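Long-range contacts in enterochelin esterase (Salmonella enterica subsp. enterica serovar Typhimurium, PDB 3MGA), which probably hydrolyses the ester bonds of ferric enterobactin, the iron-loaded siderophore, using an alpha/beta-hydrolase domain: residues A[34-39]-A[95-100]; A[200-205]-A[234-239]; A[315-320]-A[354-359]. One frame throughout, in Å; residues are numbered along the deposited sequence.

Contact 1 (A[34-39]-A[95-100]); sequences VTFWWR and YCFIPT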
loop_
_atom_site.group_PDB
_atom_site.type_symbol
_atom_site.label_atom_id
_atom_site.label_comp_id
_atom_site.label_asym_id
_atom_site.label_seq_id
_atom_site.Cartn_x
_atom_site.Cartn_y
_atom_site.Cartn_z
ATOM N N VAL A 34 -12.324 -19.422 4.480
ATOM C CA VAL A 34 -12.977 -18.172 4.856
ATOM C C VAL A 34 -14.273 -17.951 4.072
ATOM O O VAL A 34 -14.285 -18.047 2.849
ATOM C CB VAL A 34 -12.030 -16.980 4.635
ATOM C CG1 VAL A 34 -12.685 -15.687 5.093
ATOM C CG2 VAL A 34 -10.715 -17.206 5.381
ATOM N N THR A 35 -15.355 -17.648 4.789
ATOM C CA THR A 35 -16.656 -17.425 4.178
ATOM C C THR A 35 -17.096 -15.974 4.304
ATOM O O THR A 35 -17.046 -15.388 5.386
ATOM C CB THR A 35 -17.739 -18.314 4.835
ATOM O OG1 THR A 35 -17.397 -19.691 4.655
ATOM C CG2 THR A 35 -19.102 -18.059 4.219
ATOM N N PHE A 36 -17.539 -15.414 3.183
ATOM C CA PHE A 36 -18.019 -14.044 3.114
ATOM C C PHE A 36 -19.532 -14.046 3.014
ATOM O O PHE A 36 -20.115 -14.937 2.390
ATOM C CB PHE A 36 -17.430 -13.345 1.893
ATOM C CG PHE A 36 -15.949 -13.124 1.979
ATOM C CD1 PHE A 36 -15.437 -11.858 2.237
ATOM C CD2 PHE A 36 -15.070 -14.174 1.822
ATOM C CE1 PHE A 36 -14.065 -11.648 2.314
ATOM C CE2 PHE A 36 -13.701 -13.973 1.907
ATOM C CZ PHE A 36 -13.198 -12.708 2.153
ATOM N N TRP A 37 -20.166 -13.057 3.637
ATOM C CA TRP A 37 -21.613 -12.933 3.604
ATOM C C TRP A 37 -22.036 -11.525 3.190
ATOM O O TRP A 37 -21.438 -10.533 3.610
ATOM C CB TRP A 37 -22.221 -13.207 4.977
ATOM C CG TRP A 37 -21.799 -14.477 5.639
ATOM C CD1 TRP A 37 -20.848 -14.612 6.609
ATOM C CD2 TRP A 37 -22.320 -15.787 5.402
ATOM N NE1 TRP A 37 -20.741 -15.926 6.989
ATOM C CE2 TRP A 37 -21.634 -16.671 6.264
ATOM C CE3 TRP A 37 -23.301 -16.304 4.543
ATOM C CZ2 TRP A 37 -21.895 -18.045 6.292
ATOM C CZ3 TRP A 37 -23.561 -17.671 4.573
ATOM C CH2 TRP A 37 -22.860 -18.524 5.442
ATOM N N TRP A 38 -23.065 -11.459 2.353
ATOM C CA TRP A 38 -23.648 -10.198 1.914
ATOM C C TRP A 38 -25.152 -10.396 1.940
ATOM O O TRP A 38 -25.662 -11.372 1.390
ATOM C CB TRP A 38 -23.177 -9.778 0.517
ATOM C CG TRP A 38 -23.790 -8.462 0.064
ATOM C CD1 TRP A 38 -23.454 -7.207 0.497
ATOM C CD2 TRP A 38 -24.833 -8.283 -0.909
ATOM N NE1 TRP A 38 -24.232 -6.260 -0.141
ATOM C CE2 TRP A 38 -25.083 -6.894 -1.008
ATOM C CE3 TRP A 38 -25.583 -9.162 -1.701
ATOM C CZ2 TRP A 38 -26.043 -6.366 -1.869
ATOM C CZ3 TRP A 38 -26.543 -8.635 -2.557
ATOM C CH2 TRP A 38 -26.764 -7.250 -2.632
ATOM N N ARG A 39 -25.845 -9.480 2.609
ATOM C CA ARG A 39 -27.294 -9.527 2.727
ATOM C C ARG A 39 -27.903 -8.645 1.647
ATOM O O ARG A 39 -27.656 -7.439 1.610
ATOM C CB ARG A 39 -27.732 -9.030 4.105
ATOM C CG ARG A 39 -29.230 -9.144 4.359
ATOM C CD ARG A 39 -29.592 -8.687 5.762
ATOM N NE ARG A 39 -30.977 -9.000 6.102
ATOM C CZ ARG A 39 -31.559 -8.700 7.263
ATOM N NH1 ARG A 39 -30.886 -8.063 8.221
ATOM N NH2 ARG A 39 -32.824 -9.039 7.470
ATOM N N TYR A 95 -10.745 -5.849 0.790
ATOM C CA TYR A 95 -11.722 -6.467 -0.094
ATOM C C TYR A 95 -12.939 -5.565 -0.168
ATOM O O TYR A 95 -13.103 -4.655 0.651
ATOM C CB TYR A 95 -12.121 -7.874 0.378
ATOM C CG TYR A 95 -12.958 -7.887 1.638
ATOM C CD1 TYR A 95 -12.369 -7.806 2.891
ATOM C CD2 TYR A 95 -14.342 -7.986 1.571
ATOM C CE1 TYR A 95 -13.144 -7.812 4.050
ATOM C CE2 TYR A 95 -15.118 -8.000 2.717
ATOM C CZ TYR A 95 -14.520 -7.906 3.951
ATOM O OH TYR A 95 -15.303 -7.917 5.087
ATOM N N CYS A 96 -13.776 -5.817 -1.165
ATOM C CA CYS A 96 -14.995 -5.058 -1.348
ATOM C C CYS A 96 -15.924 -5.925 -2.171
ATOM O O CYS A 96 -15.466 -6.864 -2.817
ATOM C CB CYS A 96 -14.711 -3.711 -2.045
ATOM S SG CYS A 96 -13.929 -3.811 -3.691
ATOM N N PHE A 97 -17.224 -5.663 -2.107
ATOM C CA PHE A 97 -18.164 -6.432 -2.912
ATOM C C PHE A 97 -18.713 -5.525 -3.997
ATOM O O PHE A 97 -18.696 -4.304 -3.858
ATOM C CB PHE A 97 -19.333 -6.996 -2.088
ATOM C CG PHE A 97 -18.922 -7.692 -0.820
ATOM C CD1 PHE A 97 -17.895 -8.628 -0.818
ATOM C CD2 PHE A 97 -19.636 -7.483 0.357
ATOM C CE1 PHE A 97 -17.534 -9.285 0.359
ATOM C CE2 PHE A 97 -19.292 -8.146 1.528
ATOM C CZ PHE A 97 -18.238 -9.048 1.528
ATOM N N ILE A 98 -19.200 -6.129 -5.079
ATOM C CA ILE A 98 -19.780 -5.382 -6.180
ATOM C C ILE A 98 -21.120 -6.013 -6.569
ATOM O O ILE A 98 -21.204 -6.773 -7.545
ATOM C CB ILE A 98 -18.857 -5.352 -7.404
ATOM C CG1 ILE A 98 -17.443 -4.925 -7.007
ATOM C CG2 ILE A 98 -19.437 -4.427 -8.478
ATOM C CD1 ILE A 98 -16.483 -4.872 -8.159
ATOM N N PRO A 99 -22.177 -5.711 -5.793
ATOM C CA PRO A 99 -23.497 -6.244 -6.095
ATOM C C PRO A 99 -24.102 -5.465 -7.254
ATOM O O PRO A 99 -24.302 -4.257 -7.135
ATOM C CB PRO A 99 -24.277 -6.023 -4.798
ATOM C CG PRO A 99 -23.598 -4.900 -4.123
ATOM C CD PRO A 99 -22.176 -4.869 -4.584
ATOM N N THR A 100 -24.374 -6.150 -8.364
ATOM C CA THR A 100 -24.920 -5.506 -9.556
ATOM C C THR A 100 -25.974 -6.337 -10.275
ATOM O O THR A 100 -26.088 -7.542 -10.057
ATOM C CB THR A 100 -23.805 -5.215 -10.585
ATOM O OG1 THR A 100 -24.388 -4.673 -11.781
ATOM C CG2 THR A 100 -23.048 -6.496 -10.937
#
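Phe36 puts the edge of its ring against the face of Tyr95, and this pair opens the tightly packed part of a contact between the two sheets of a beta sandwich. Strand 32-39 belongs to one four-stranded antiparallel sheet and strand 92-100 to the other. This sandwich belongs to the N-terminal, E-set (immunoglobulin-like) part of enterochelin esterases. The axes of the two strand segments approach to 9.7 Å, with their N-to-C directions 43° apart. No hydrogen bond joins them, so the contact is made by side chains between facing sheets. The Phe36 and Tyr95 rings form a T-shaped pair, with centroids 5.1 Å apart and planes at 78°. Phe36 CE1 stands over the centre of the Tyr95 ring. The Phe97 ring lies between Phe36 and Trp38. Its CE1 edge lies 3.8 Å from Phe36 CD1, and its CD2 lies 3.8 Å from Trp38 CD1. Tyr95 OH is satisfied outside the contact by a hydrogen bond to Asp134. Phe36 also touches Ile57 and Leu152 of the second sheet.

The outer side of strand 32-39 is partly exposed. Trp37 points away from strand 92-100 and gives it little more than its carbonyl oxygen. Its indole has partners on that outer side: it meets Trp15 edge-to-face and touches Val80 and Arg82. Trp37 NE1 is hydrogen-bonded to Glu23 OE1.

Back between the sheets, Trp38 and Pro99 end the packed row. Pro99 is partly exposed, yet it packs closely. Trp38 has CG anti to its backbone N (chi1 180°), which extends the indole across the proline. Pro99 CB makes a CH-pi contact over the six-membered ring, 3.4 Å from Trp38 CZ2.

Contact 2 (A[200-205]-A[234-239]); sequences EERPLA and GAVYLL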
loop_
_atom_site.group_PDB
_atom_site.type_symbol
_atom_site.label_atom_id
_atom_site.label_comp_id
_atom_site.label_asym_id
_atom_site.label_seq_id
_atom_site.Cartn_x
_atom_site.Cartn_y
_atom_site.Cartn_z
ATOM N N GLU A 200 18.004 19.676 15.547
ATOM C CA GLU A 200 18.909 19.555 14.398
ATOM C C GLU A 200 19.427 18.129 14.180
ATOM O O GLU A 200 20.059 17.854 13.163
ATOM C CB GLU A 200 20.093 20.537 14.493
ATOM C CG GLU A 200 19.736 22.034 14.369
ATOM C CD GLU A 200 19.006 22.611 15.586
ATOM O OE1 GLU A 200 18.981 21.949 16.651
ATOM O OE2 GLU A 200 18.480 23.745 15.476
ATOM N N GLU A 201 19.168 17.230 15.128
ATOM C CA GLU A 201 19.580 15.827 15.004
ATOM C C GLU A 201 18.420 14.962 14.508
ATOM O O GLU A 201 18.631 13.858 14.009
ATOM C CB GLU A 201 20.105 15.298 16.343
ATOM C CG GLU A 201 21.334 16.048 16.870
ATOM C CD GLU A 201 22.570 15.880 15.987
ATOM O OE1 GLU A 201 22.659 14.880 15.240
ATOM O OE2 GLU A 201 23.470 16.740 16.061
ATOM N N ARG A 202 17.197 15.463 14.645
ATOM C CA ARG A 202 16.009 14.734 14.189
ATOM C C ARG A 202 16.134 14.285 12.750
ATOM O O ARG A 202 16.466 15.088 11.883
ATOM C CB ARG A 202 14.801 15.636 14.172
ATOM C CG ARG A 202 14.266 16.190 15.457
ATOM C CD ARG A 202 13.377 17.323 14.990
ATOM N NE ARG A 202 12.446 17.856 15.954
ATOM C CZ ARG A 202 11.747 18.965 15.745
ATOM N NH1 ARG A 202 11.921 19.667 14.630
ATOM N NH2 ARG A 202 10.905 19.398 16.666
ATOM N N PRO A 203 15.858 13.006 12.482
ATOM C CA PRO A 203 15.885 12.564 11.105
ATOM C C PRO A 203 14.633 13.036 10.358
ATOM O O PRO A 203 13.555 13.162 10.960
ATOM C CB PRO A 203 15.834 11.046 11.235
ATOM C CG PRO A 203 15.128 10.807 12.514
ATOM C CD PRO A 203 15.590 11.896 13.412
ATOM N N LEU A 204 14.797 13.304 9.067
ATOM C CA LEU A 204 13.714 13.689 8.180
ATOM C C LEU A 204 13.297 12.432 7.426
ATOM O O LEU A 204 14.153 11.648 6.988
ATOM C CB LEU A 204 14.177 14.722 7.153
ATOM C CG LEU A 204 13.181 15.003 6.011
ATOM C CD1 LEU A 204 11.891 15.637 6.550
ATOM C CD2 LEU A 204 13.799 15.907 4.950
ATOM N N ALA A 205 11.988 12.255 7.269
ATOM C CA ALA A 205 11.438 11.121 6.554
ATOM C C ALA A 205 10.411 11.644 5.568
ATOM O O ALA A 205 9.445 12.304 5.962
ATOM C CB ALA A 205 10.791 10.128 7.535
ATOM N N GLY A 234 12.510 10.856 17.809
ATOM C CA GLY A 234 11.738 12.054 17.523
ATOM C C GLY A 234 12.177 12.474 16.132
ATOM O O GLY A 234 13.364 12.638 15.886
ATOM N N ALA A 235 11.229 12.638 15.220
ATOM C CA ALA A 235 11.557 12.963 13.837
ATOM C C ALA A 235 10.687 14.049 13.257
ATOM O O ALA A 235 9.849 14.614 13.940
ATOM C CB ALA A 235 11.431 11.695 12.975
ATOM N N VAL A 236 10.932 14.332 11.979
ATOM C CA VAL A 236 10.188 15.307 11.201
ATOM C C VAL A 236 9.656 14.554 10.001
ATOM O O VAL A 236 10.436 14.089 9.176
ATOM C CB VAL A 236 11.103 16.460 10.705
ATOM C CG1 VAL A 236 10.354 17.368 9.698
ATOM C CG2 VAL A 236 11.641 17.260 11.882
ATOM N N TYR A 237 8.336 14.427 9.905
ATOM C CA TYR A 237 7.695 13.708 8.800
ATOM C C TYR A 237 7.087 14.642 7.751
ATOM O O TYR A 237 6.305 15.517 8.082
ATOM C CB TYR A 237 6.611 12.783 9.347
ATOM C CG TYR A 237 7.140 11.712 10.268
ATOM C CD1 TYR A 237 7.568 10.486 9.770
ATOM C CD2 TYR A 237 7.217 11.923 11.631
ATOM C CE1 TYR A 237 8.055 9.502 10.610
ATOM C CE2 TYR A 237 7.698 10.943 12.479
ATOM C CZ TYR A 237 8.121 9.738 11.962
ATOM O OH TYR A 237 8.604 8.769 12.805
ATOM N N LEU A 238 7.450 14.430 6.482
ATOM C CA LEU A 238 6.957 15.231 5.375
ATOM C C LEU A 238 6.122 14.400 4.392
ATOM O O LEU A 238 6.651 13.561 3.669
ATOM C CB LEU A 238 8.138 15.842 4.649
ATOM C CG LEU A 238 7.844 16.773 3.487
ATOM C CD1 LEU A 238 6.983 17.943 3.953
ATOM C CD2 LEU A 238 9.148 17.258 2.889
ATOM N N LEU A 239 4.813 14.627 4.366
ATOM C CA LEU A 239 3.948 13.898 3.441
ATOM C C LEU A 239 3.688 14.763 2.234
ATOM O O LEU A 239 3.196 15.883 2.375
ATOM C CB LEU A 239 2.639 13.485 4.102
ATOM C CG LEU A 239 2.689 12.293 5.061
ATOM C CD1 LEU A 239 3.728 12.453 6.149
ATOM C CD2 LEU A 239 1.298 12.108 5.661
#
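The Tyr237 ring takes Ala205 CB obliquely, with CB 3.9 Å from Tyr237 CD1. Val236 CG2 approaches the Arg202 guanidinium obliquely as well. Arg202 is extended from CG to NE and crosses Val236 at about a right angle; its CD lies 3.6 Å from Val236 CG2. Its polar end is held elsewhere, by the carbonyl oxygens of Gly195 and Pro275. Pro203 CG rests on Ala235 CB. The backbones form a parallel ladder of three bonds. Val236 N donates to Pro203 O at 3.0 Å. Ala205 N donates to Val236 O at 3.1 Å. Leu238 N donates to Ala205 O, and this bond is nearly straight at its hydrogen, 176°. Val236 O also receives a CA-H contact from Leu204. Leu204 and Val236 share one face of the sheet, and Ala205 and Tyr237 the other. These are two neighbouring parallel strands of the alpha/beta-hydrolase sheet. Strand 185-193 flanks 236-240 antiparallel, and strand 284-288 flanks 204-207. Helix 256-273 packs on Leu204 and Leu238, while helix 220-228 packs on Tyr237 and Leu239.

Contact 3 (A[315-320]-A[354-359]); sequences SFWWPH and PIVFQA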
loop_
_atom_site.group_PDB
_atom_site.type_symbol
_atom_site.label_atom_id
_atom_site.label_comp_id
_atom_site.label_asym_id
_atom_site.label_seq_id
_atom_site.Cartn_x
_atom_site.Cartn_y
_atom_site.Cartn_z
ATOM N N SER A 315 7.391 -0.468 -8.216
ATOM C CA SER A 315 7.065 -0.716 -9.615
ATOM C C SER A 315 8.344 -0.780 -10.447
ATOM O O SER A 315 8.564 0.047 -11.329
ATOM C CB SER A 315 6.142 0.380 -10.135
ATOM O OG SER A 315 4.939 0.409 -9.386
ATOM N N PHE A 316 9.177 -1.779 -10.163
ATOM C CA PHE A 316 10.448 -1.957 -10.863
ATOM C C PHE A 316 10.286 -2.679 -12.195
ATOM O O PHE A 316 11.268 -3.066 -12.826
ATOM C CB PHE A 316 11.474 -2.634 -9.959
ATOM C CG PHE A 316 11.736 -1.866 -8.716
ATOM C CD1 PHE A 316 12.444 -0.671 -8.774
ATOM C CD2 PHE A 316 11.249 -2.304 -7.487
ATOM C CE1 PHE A 316 12.675 0.066 -7.633
ATOM C CE2 PHE A 316 11.472 -1.566 -6.339
ATOM C CZ PHE A 316 12.185 -0.382 -6.410
ATOM N N TRP A 317 9.032 -2.862 -12.599
ATOM C CA TRP A 317 8.691 -3.429 -13.898
ATOM C C TRP A 317 8.541 -2.268 -14.885
ATOM O O TRP A 317 8.490 -2.480 -16.091
ATOM C CB TRP A 317 7.399 -4.257 -13.829
ATOM C CG TRP A 317 6.268 -3.585 -13.088
ATOM C CD1 TRP A 317 5.852 -3.862 -11.818
ATOM C CD2 TRP A 317 5.445 -2.507 -13.550
ATOM N NE1 TRP A 317 4.810 -3.045 -11.471
ATOM C CE2 TRP A 317 4.543 -2.198 -12.513
ATOM C CE3 TRP A 317 5.377 -1.775 -14.744
ATOM C CZ2 TRP A 317 3.580 -1.196 -12.632
ATOM C CZ3 TRP A 317 4.417 -0.775 -14.859
ATOM C CH2 TRP A 317 3.532 -0.500 -13.811
ATOM N N TRP A 318 8.467 -1.041 -14.361
ATOM C CA TRP A 318 8.332 0.168 -15.180
ATOM C C TRP A 318 9.510 0.231 -16.146
ATOM O O TRP A 318 10.609 -0.207 -15.796
ATOM C CB TRP A 318 8.306 1.411 -14.277
ATOM C CG TRP A 318 8.094 2.738 -14.995
ATOM C CD1 TRP A 318 6.902 3.261 -15.411
ATOM C CD2 TRP A 318 9.096 3.708 -15.341
ATOM N NE1 TRP A 318 7.102 4.481 -16.014
ATOM C CE2 TRP A 318 8.438 4.780 -15.982
ATOM C CE3 TRP A 318 10.486 3.770 -15.181
ATOM C CZ2 TRP A 318 9.118 5.901 -16.459
ATOM C CZ3 TRP A 318 11.162 4.884 -15.656
ATOM C CH2 TRP A 318 10.476 5.936 -16.286
ATOM N N PRO A 319 9.301 0.790 -17.358
ATOM C CA PRO A 319 8.066 1.386 -17.898
ATOM C C PRO A 319 7.015 0.412 -18.460
ATOM O O PRO A 319 5.852 0.798 -18.625
ATOM C CB PRO A 319 8.584 2.302 -19.007
ATOM C CG PRO A 319 9.815 1.629 -19.491
ATOM C CD PRO A 319 10.431 0.949 -18.292
ATOM N N HIS A 320 7.406 -0.828 -18.740
ATOM C CA HIS A 320 6.467 -1.798 -19.295
ATOM C C HIS A 320 6.097 -2.899 -18.292
ATOM O O HIS A 320 6.934 -3.711 -17.894
ATOM C CB HIS A 320 7.022 -2.372 -20.599
ATOM C CG HIS A 320 7.259 -1.334 -21.656
ATOM N ND1 HIS A 320 6.234 -0.763 -22.382
ATOM C CD2 HIS A 320 8.403 -0.773 -22.118
ATOM C CE1 HIS A 320 6.734 0.110 -23.238
ATOM N NE2 HIS A 320 8.048 0.123 -23.098
ATOM N N PRO A 354 2.617 -11.202 -7.998
ATOM C CA PRO A 354 3.654 -11.925 -8.743
ATOM C C PRO A 354 4.557 -11.067 -9.599
ATOM O O PRO A 354 5.777 -11.138 -9.458
ATOM C CB PRO A 354 2.850 -12.879 -9.637
ATOM C CG PRO A 354 1.629 -13.146 -8.899
ATOM C CD PRO A 354 1.334 -11.930 -8.040
ATOM N N ILE A 355 3.966 -10.268 -10.480
ATOM C CA ILE A 355 4.746 -9.428 -11.372
ATOM C C ILE A 355 5.655 -8.524 -10.551
ATOM O O ILE A 355 6.872 -8.512 -10.746
ATOM C CB ILE A 355 3.851 -8.597 -12.321
ATOM C CG1 ILE A 355 3.063 -9.526 -13.256
ATOM C CG2 ILE A 355 4.693 -7.646 -13.157
ATOM C CD1 ILE A 355 2.206 -8.800 -14.293
ATOM N N VAL A 356 5.058 -7.792 -9.617
ATOM C CA VAL A 356 5.809 -6.885 -8.760
ATOM C C VAL A 356 6.824 -7.654 -7.918
ATOM O O VAL A 356 7.980 -7.261 -7.827
ATOM C CB VAL A 356 4.876 -6.068 -7.855
ATOM C CG1 VAL A 356 5.685 -5.231 -6.846
ATOM C CG2 VAL A 356 3.968 -5.185 -8.702
ATOM N N PHE A 357 6.390 -8.763 -7.325
ATOM C CA PHE A 357 7.269 -9.585 -6.498
ATOM C C PHE A 357 8.508 -10.071 -7.265
ATOM O O PHE A 357 9.640 -9.945 -6.784
ATOM C CB PHE A 357 6.496 -10.773 -5.945
ATOM C CG PHE A 357 7.288 -11.619 -4.995
ATOM C CD1 PHE A 357 7.436 -11.240 -3.672
ATOM C CD2 PHE A 357 7.868 -12.802 -5.415
ATOM C CE1 PHE A 357 8.161 -12.015 -2.793
ATOM C CE2 PHE A 357 8.587 -13.582 -4.535
ATOM C CZ PHE A 357 8.731 -13.187 -3.221
ATOM N N GLN A 358 8.296 -10.634 -8.447
ATOM C CA GLN A 358 9.407 -11.118 -9.270
ATOM C C GLN A 358 10.321 -9.964 -9.654
ATOM O O GLN A 358 11.543 -10.106 -9.669
ATOM C CB GLN A 358 8.889 -11.824 -10.523
ATOM C CG GLN A 358 8.232 -13.174 -10.252
ATOM C CD GLN A 358 7.642 -13.809 -11.508
ATOM O OE1 GLN A 358 7.866 -14.993 -11.784
ATOM N NE2 GLN A 358 6.915 -13.012 -12.291
ATOM N N ALA A 359 9.723 -8.818 -9.957
ATOM C CA ALA A 359 10.485 -7.641 -10.325
ATOM C C ALA A 359 11.385 -7.222 -9.156
ATOM O O ALA A 359 12.550 -6.879 -9.356
ATOM C CB ALA A 359 9.556 -6.514 -10.721
#
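Trp317 and Ala359 carry most of this contact, with Val356 next. The methyl of Ala359 faces the loop and meets its backbone: CB is 4.1 Å from Trp317 N and 4.2 Å from Phe316 C. Val356 CG2 comes up to the pyrrole edge of the Trp317 indole, near the plane of the ring. It lies 3.6 Å from Trp317 NE1, an apolar approach to a polar atom. Trp317 CG sits between its backbone N and carbonyl carbon (chi1 46°). This folds the indole back over the loop, where Ser315 CB lies over one of its faces. A type I beta turn from Ser315 to Trp318 shapes the loop, closed by Trp318 N to Ser315 O. The loop follows strand 308-312 of the alpha/beta-hydrolase fold, and the helix 354-367 follows strand 344-350, the next strand in the sheet. Ser315 OG is hydrogen-bonded to Ser289 OG; Ser289 is the serine of a GxSxG pattern, consistent with the nucleophile elbow of this family. A glycerol lies about 4 Å from the Trp317 side chain. Ile355 CG2 adds a more distant contact, 4.2 Å from Trp317 CD1. Phe316 turns its ring to Leu293, Leu296 and Leu363.

From the N terminus, contact 1 comes first. It closes a 55-residue excursion, without helix, and joins the two sheets of the N-terminal sandwich. Contacts 2 and 3 both belong to the esterase part of the chain, built on the mixed alpha/beta-hydrolase sheet. Contact 2 closes 28 residues that are mostly helix, bringing strand 236-240 beside strand 204-207. Contact 3 follows. It closes 33 residues, setting helix 354-367 against the loop after strand 308-312. The three loops run in series; none nests in or crosses another. The centres of contacts 2 and 3 are about 30 Å apart. Contacts 1 and 2 lie on opposite sides of the chain's centre, their centres about 41 Å apart.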